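Local coordinates for putative leucoanthocyanidin reductase 1 (Vitis vinifera, PDB 3I6I), which reduces leucoanthocyanidins with NADPH, probably in flavonoid biosynthesis, as a Rossmann-fold enzyme of the short-chain dehydrogenase/reductase class, at residues 211-223 / 285-299. Numbering follows the deposited sequence. Where two conformers were deposited one is given.
Sequences DVRTLNKSVHFRP and FSIDGPEDVEVTTLY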
loop_
_atom_site.group_PDB
_atom_site.type_symbol
_atom_site.label_atom_id
_atom_site.label_comp_id
_atom_site.label_asym_id
_atom_site.label_seq_id
_atom_site.Cartn_x
_atom_site.Cartn_y
_atom_site.Cartn_z
ATOM N N ASP A 211 2.291 -18.028 2.886
ATOM C CA ASP A 211 1.294 -18.814 2.145
ATOM C C ASP A 211 1.995 -19.402 0.939
ATOM O O ASP A 211 2.625 -18.686 0.176
ATOM C CB ASP A 211 0.130 -17.895 1.745
ATOM C CG ASP A 211 -1.099 -18.613 1.321
ATOM O OD1 ASP A 211 -1.033 -19.666 0.635
ATOM O OD2 ASP A 211 -2.207 -18.109 1.687
ATOM N N VAL A 212 1.914 -20.718 0.765
ATOM C CA VAL A 212 2.504 -21.317 -0.451
ATOM C C VAL A 212 1.922 -20.728 -1.747
ATOM O O VAL A 212 2.567 -20.692 -2.799
ATOM C CB VAL A 212 2.357 -22.844 -0.459
ATOM C CG1 VAL A 212 0.843 -23.251 -0.757
ATOM C CG2 VAL A 212 3.316 -23.442 -1.489
ATOM N N ARG A 213 0.681 -20.244 -1.685
ATOM C CA ARG A 213 -0.020 -19.835 -2.850
ATOM C C ARG A 213 0.336 -18.411 -3.313
ATOM O O ARG A 213 -0.072 -17.999 -4.397
ATOM C CB ARG A 213 -1.540 -19.860 -2.588
ATOM C CG ARG A 213 -2.039 -21.267 -2.200
ATOM C CD ARG A 213 -3.513 -21.217 -1.793
ATOM N NE ARG A 213 -3.627 -20.492 -0.529
ATOM C CZ ARG A 213 -4.748 -19.974 -0.044
ATOM N NH1 ARG A 213 -5.913 -20.154 -0.674
ATOM N NH2 ARG A 213 -4.690 -19.305 1.093
ATOM N N THR A 214 1.064 -17.691 -2.481
ATOM C CA THR A 214 1.469 -16.303 -2.821
ATOM C C THR A 214 2.954 -16.179 -3.144
ATOM O O THR A 214 3.473 -15.096 -3.419
ATOM C CB THR A 214 1.151 -15.388 -1.686
ATOM O OG1 THR A 214 1.876 -15.785 -0.514
ATOM C CG2 THR A 214 -0.374 -15.367 -1.474
ATOM N N LEU A 215 3.635 -17.311 -3.160
ATOM C CA LEU A 215 5.056 -17.316 -3.465
ATOM C C LEU A 215 5.353 -16.909 -4.900
ATOM O O LEU A 215 4.904 -17.541 -5.862
ATOM C CB LEU A 215 5.615 -18.705 -3.189
ATOM C CG LEU A 215 7.059 -18.959 -3.577
ATOM C CD1 LEU A 215 7.991 -18.024 -2.790
ATOM C CD2 LEU A 215 7.386 -20.465 -3.338
ATOM N N ASN A 216 6.175 -15.865 -5.063
ATOM C CA ASN A 216 6.525 -15.365 -6.366
ATOM C C ASN A 216 5.298 -14.933 -7.200
ATOM O O ASN A 216 5.276 -15.029 -8.442
ATOM C CB ASN A 216 7.415 -16.366 -7.084
ATOM C CG ASN A 216 8.668 -16.684 -6.311
ATOM O OD1 ASN A 216 9.146 -15.888 -5.505
ATOM N ND2 ASN A 216 9.240 -17.844 -6.575
ATOM N N LYS A 217 4.335 -14.357 -6.488
ATOM C CA LYS A 217 3.069 -13.901 -7.064
ATOM C C LYS A 217 2.762 -12.465 -6.783
ATOM O O LYS A 217 3.201 -11.909 -5.783
ATOM C CB LYS A 217 1.857 -14.653 -6.529
ATOM C CG LYS A 217 1.901 -16.138 -6.600
ATOM C CD LYS A 217 1.894 -16.624 -7.995
ATOM C CE LYS A 217 1.675 -18.160 -8.045
ATOM N NZ LYS A 217 2.971 -18.842 -8.247
ATOM N N SER A 218 1.940 -11.915 -7.656
ATOM C CA SER A 218 1.235 -10.637 -7.392
ATOM C C SER A 218 -0.098 -10.949 -6.724
ATOM O O SER A 218 -0.887 -11.776 -7.269
ATOM C CB SER A 218 1.024 -9.876 -8.686
ATOM O OG SER A 218 2.264 -9.465 -9.237
ATOM N N VAL A 219 -0.345 -10.322 -5.563
ATOM C CA VAL A 219 -1.577 -10.510 -4.804
ATOM C C VAL A 219 -2.473 -9.276 -4.984
ATOM O O VAL A 219 -2.134 -8.142 -4.542
ATOM C CB VAL A 219 -1.317 -10.735 -3.325
ATOM C CG1 VAL A 219 -2.633 -10.945 -2.609
ATOM C CG2 VAL A 219 -0.372 -11.948 -3.127
ATOM N N HIS A 220 -3.618 -9.489 -5.606
ATOM C CA HIS A 220 -4.540 -8.397 -5.974
ATOM C C HIS A 220 -5.685 -8.357 -4.975
ATOM O O HIS A 220 -6.249 -9.399 -4.629
ATOM C CB HIS A 220 -5.047 -8.566 -7.398
ATOM C CG HIS A 220 -3.938 -8.685 -8.409
ATOM N ND1 HIS A 220 -3.306 -7.572 -8.937
ATOM C CD2 HIS A 220 -3.305 -9.765 -8.918
ATOM C CE1 HIS A 220 -2.347 -7.977 -9.762
ATOM N NE2 HIS A 220 -2.342 -9.300 -9.796
ATOM N N PHE A 221 -6.039 -7.155 -4.496
ATOM C CA PHE A 221 -7.143 -7.033 -3.570
ATOM C C PHE A 221 -8.392 -6.586 -4.325
ATOM O O PHE A 221 -8.532 -5.398 -4.630
ATOM C CB PHE A 221 -6.864 -6.053 -2.424
ATOM C CG PHE A 221 -5.877 -6.533 -1.372
ATOM C CD1 PHE A 221 -4.643 -7.073 -1.719
ATOM C CD2 PHE A 221 -6.151 -6.310 -0.017
ATOM C CE1 PHE A 221 -3.756 -7.491 -0.731
ATOM C CE2 PHE A 221 -5.228 -6.688 0.994
ATOM C CZ PHE A 221 -4.029 -7.282 0.609
ATOM N N ARG A 222 -9.318 -7.502 -4.567
ATOM C CA ARG A 222 -10.538 -7.172 -5.293
ATOM C C ARG A 222 -11.798 -7.565 -4.542
ATOM O O ARG A 222 -12.610 -8.373 -5.057
ATOM C CB ARG A 222 -10.533 -7.815 -6.659
ATOM C CG ARG A 222 -9.396 -7.400 -7.542
ATOM C CD ARG A 222 -9.642 -7.813 -8.964
ATOM N NE ARG A 222 -8.753 -7.134 -9.905
ATOM C CZ ARG A 222 -8.753 -7.329 -11.229
ATOM N NH1 ARG A 222 -9.517 -8.263 -11.783
ATOM N NH2 ARG A 222 -7.948 -6.628 -12.020
ATOM N N PRO A 223 -11.996 -6.977 -3.335
ATOM C CA PRO A 223 -13.229 -7.249 -2.619
ATOM C C PRO A 223 -14.458 -6.734 -3.395
ATOM O O PRO A 223 -14.626 -5.511 -3.620
ATOM C CB PRO A 223 -13.027 -6.509 -1.280
ATOM C CG PRO A 223 -12.139 -5.348 -1.646
ATOM C CD PRO A 223 -11.162 -6.019 -2.596
ATOM N N PHE A 285 -7.851 -5.577 -16.157
ATOM C CA PHE A 285 -7.108 -6.785 -16.457
ATOM C C PHE A 285 -7.656 -7.963 -15.675
ATOM O O PHE A 285 -8.218 -7.808 -14.595
ATOM C CB PHE A 285 -5.596 -6.646 -16.133
ATOM C CG PHE A 285 -5.277 -6.321 -14.674
ATOM C CD1 PHE A 285 -5.360 -5.000 -14.187
ATOM C CD2 PHE A 285 -4.889 -7.306 -13.786
ATOM C CE1 PHE A 285 -5.065 -4.720 -12.855
ATOM C CE2 PHE A 285 -4.577 -7.022 -12.460
ATOM C CZ PHE A 285 -4.654 -5.720 -11.998
ATOM N N SER A 286 -7.456 -9.136 -16.251
ATOM C CA SER A 286 -7.786 -10.390 -15.635
ATOM C C SER A 286 -6.709 -10.845 -14.659
ATOM O O SER A 286 -5.511 -10.637 -14.889
ATOM C CB SER A 286 -7.966 -11.469 -16.700
ATOM O OG SER A 286 -8.234 -12.702 -16.057
ATOM N N ILE A 287 -7.153 -11.511 -13.599
ATOM C CA ILE A 287 -6.230 -12.101 -12.605
ATOM C C ILE A 287 -6.258 -13.669 -12.649
ATOM O O ILE A 287 -5.750 -14.330 -11.753
ATOM C CB ILE A 287 -6.459 -11.524 -11.207
ATOM C CG1 ILE A 287 -7.889 -11.622 -10.740
ATOM C CG2 ILE A 287 -6.039 -10.004 -11.097
ATOM C CD1 ILE A 287 -8.035 -11.053 -9.387
ATOM N N ASP A 288 -6.746 -14.216 -13.754
ATOM C CA ASP A 288 -6.879 -15.652 -13.945
ATOM C C ASP A 288 -5.560 -16.356 -14.278
ATOM O O ASP A 288 -5.514 -17.596 -14.305
ATOM C CB ASP A 288 -7.865 -15.931 -15.065
ATOM N N GLY A 289 -4.511 -15.593 -14.572
ATOM C CA GLY A 289 -3.225 -16.189 -14.924
ATOM C C GLY A 289 -2.442 -16.761 -13.760
ATOM O O GLY A 289 -2.724 -16.461 -12.590
ATOM N N PRO A 290 -1.410 -17.560 -14.077
ATOM C CA PRO A 290 -0.673 -18.326 -13.076
ATOM C C PRO A 290 0.228 -17.526 -12.139
ATOM O O PRO A 290 0.636 -18.069 -11.140
ATOM C CB PRO A 290 0.155 -19.301 -13.911
ATOM C CG PRO A 290 0.349 -18.648 -15.188
ATOM C CD PRO A 290 -0.835 -17.724 -15.421
ATOM N N GLU A 291 0.523 -16.257 -12.438
ATOM C CA GLU A 291 1.347 -15.457 -11.549
ATOM C C GLU A 291 0.558 -14.463 -10.708
ATOM O O GLU A 291 1.138 -13.671 -9.985
ATOM C CB GLU A 291 2.432 -14.740 -12.392
ATOM C CG GLU A 291 3.334 -15.711 -13.167
ATOM C CD GLU A 291 4.645 -15.077 -13.618
ATOM O OE1 GLU A 291 5.425 -14.622 -12.755
ATOM O OE2 GLU A 291 4.906 -15.038 -14.839
ATOM N N ASP A 292 -0.779 -14.472 -10.838
ATOM C CA ASP A 292 -1.658 -13.510 -10.143
ATOM C C ASP A 292 -2.614 -14.287 -9.236
ATOM O O ASP A 292 -3.139 -15.315 -9.658
ATOM C CB ASP A 292 -2.467 -12.693 -11.143
ATOM C CG ASP A 292 -1.601 -11.916 -12.082
ATOM O OD1 ASP A 292 -0.915 -11.005 -11.595
ATOM O OD2 ASP A 292 -1.643 -12.214 -13.299
ATOM N N VAL A 293 -2.797 -13.839 -7.998
ATOM C CA VAL A 293 -3.815 -14.416 -7.115
ATOM C C VAL A 293 -4.661 -13.275 -6.554
ATOM O O VAL A 293 -4.226 -12.105 -6.564
ATOM C CB VAL A 293 -3.239 -15.316 -5.978
ATOM C CG1 VAL A 293 -2.679 -16.657 -6.547
ATOM C CG2 VAL A 293 -2.134 -14.616 -5.161
ATOM N N GLU A 294 -5.851 -13.614 -6.054
ATOM C CA GLU A 294 -6.748 -12.562 -5.510
ATOM C C GLU A 294 -7.108 -12.867 -4.055
ATOM O O GLU A 294 -7.454 -13.995 -3.709
ATOM C CB GLU A 294 -7.966 -12.452 -6.400
ATOM C CG GLU A 294 -8.778 -11.185 -6.200
ATOM C CD GLU A 294 -9.725 -11.262 -4.999
ATOM O OE1 GLU A 294 -10.483 -12.259 -4.869
ATOM O OE2 GLU A 294 -9.676 -10.347 -4.158
ATOM N N VAL A 295 -7.011 -11.855 -3.211
ATOM C CA VAL A 295 -7.188 -12.006 -1.774
ATOM C C VAL A 295 -8.455 -12.698 -1.308
ATOM O O VAL A 295 -8.399 -13.571 -0.440
ATOM C CB VAL A 295 -7.087 -10.635 -1.059
ATOM C CG1 VAL A 295 -7.176 -10.830 0.482
ATOM C CG2 VAL A 295 -5.857 -9.995 -1.435
ATOM N N THR A 296 -9.610 -12.309 -1.855
ATOM C CA THR A 296 -10.863 -12.873 -1.427
ATOM C C THR A 296 -11.037 -14.353 -1.800
ATOM O O THR A 296 -11.754 -15.058 -1.134
ATOM C CB THR A 296 -12.117 -12.081 -1.858
ATOM O OG1 THR A 296 -12.385 -12.286 -3.234
ATOM C CG2 THR A 296 -11.944 -10.635 -1.585
ATOM N N THR A 297 -10.362 -14.820 -2.843
ATOM C CA THR A 297 -10.404 -16.257 -3.173
ATOM C C THR A 297 -9.326 -17.047 -2.419
ATOM O O THR A 297 -9.517 -18.238 -2.139
ATOM C CB THR A 297 -10.384 -16.469 -4.698
ATOM O OG1 THR A 297 -9.156 -16.042 -5.247
ATOM C CG2 THR A 297 -11.498 -15.670 -5.366
ATOM N N LEU A 298 -8.230 -16.395 -2.039
ATOM C CA LEU A 298 -7.237 -16.999 -1.142
ATOM C C LEU A 298 -7.820 -17.289 0.226
ATOM O O LEU A 298 -7.484 -18.305 0.825
ATOM C CB LEU A 298 -6.021 -16.088 -0.943
ATOM C CG LEU A 298 -5.094 -15.939 -2.154
ATOM C CD1 LEU A 298 -4.093 -14.772 -1.917
ATOM C CD2 LEU A 298 -4.340 -17.288 -2.452
ATOM N N TYR A 299 -8.646 -16.361 0.739
ATOM C CA TYR A 299 -9.069 -16.393 2.143
ATOM C C TYR A 299 -10.589 -16.310 2.184
ATOM O O TYR A 299 -11.172 -15.288 2.508
ATOM C CB TYR A 299 -8.385 -15.255 2.910
ATOM C CG TYR A 299 -6.877 -15.326 2.755
ATOM C CD1 TYR A 299 -6.162 -16.447 3.225
ATOM C CD2 TYR A 299 -6.175 -14.314 2.158
ATOM C CE1 TYR A 299 -4.802 -16.532 3.069
ATOM C CE2 TYR A 299 -4.823 -14.387 1.985
ATOM C CZ TYR A 299 -4.135 -15.497 2.438
ATOM O OH TYR A 299 -2.796 -15.541 2.237
HETATM O O HOH W 1 5.156 -13.201 -10.527
HETATM O O HOH W 2 3.481 -11.387 -10.712
HETATM O O HOH W 3 -14.855 -10.506 -3.449
#
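Strands 217-220 and 292-294 pair in parallel, their axes approaching to 4.7 Å at 29°, through four backbone bonds: Ser218 N to Glu291 O (just before strand 292-294), Val293 N to Ser218 O, His220 N to Val293 O and Val295 N (just after) to His220 O. On the face shared by Ser218, His220, Asp292 and Glu294, His220 NE2 donates to Asp292 OD1 at 2.9 Å. The bond, nearly straight (169°) and in the ring plane, meets the carboxylate from above; Asp292 OD2 is held by Arg126. Ile287 CG2 sits 3.5 Å from His220 CD2 over the ring face, and Phe285 turns an edge toward His220. Arg222, extended from CG to NE (chi3 165°), places its guanidinium over the Phe285 ring, a cation-pi contact with CZ 4.5 Å from the centroid, while NH1 and NH2 both grip Phe285 O.

The pairing makes 292-294 an outer strand of a three-stranded parallel sheet, with 217-220 central and 155-158 beyond. Helix 295-298 follows, N-capped by Glu294: OE2 takes Thr296 N at 3.0 Å and Arg222 N at 2.9 Å from opposite faces of the carboxylate, tying the helix start to segment 211-223. At the helix end, Arg213 holds Leu298 O end-on with NH1 (2.9 Å) and NH2, Leu298 CD2 lying over the guanidinium. Arg213 NE and NH2 form a side-on salt bridge with Asp211, and Tyr299 OH donates to Asp211 OD2 at 2.7 Å.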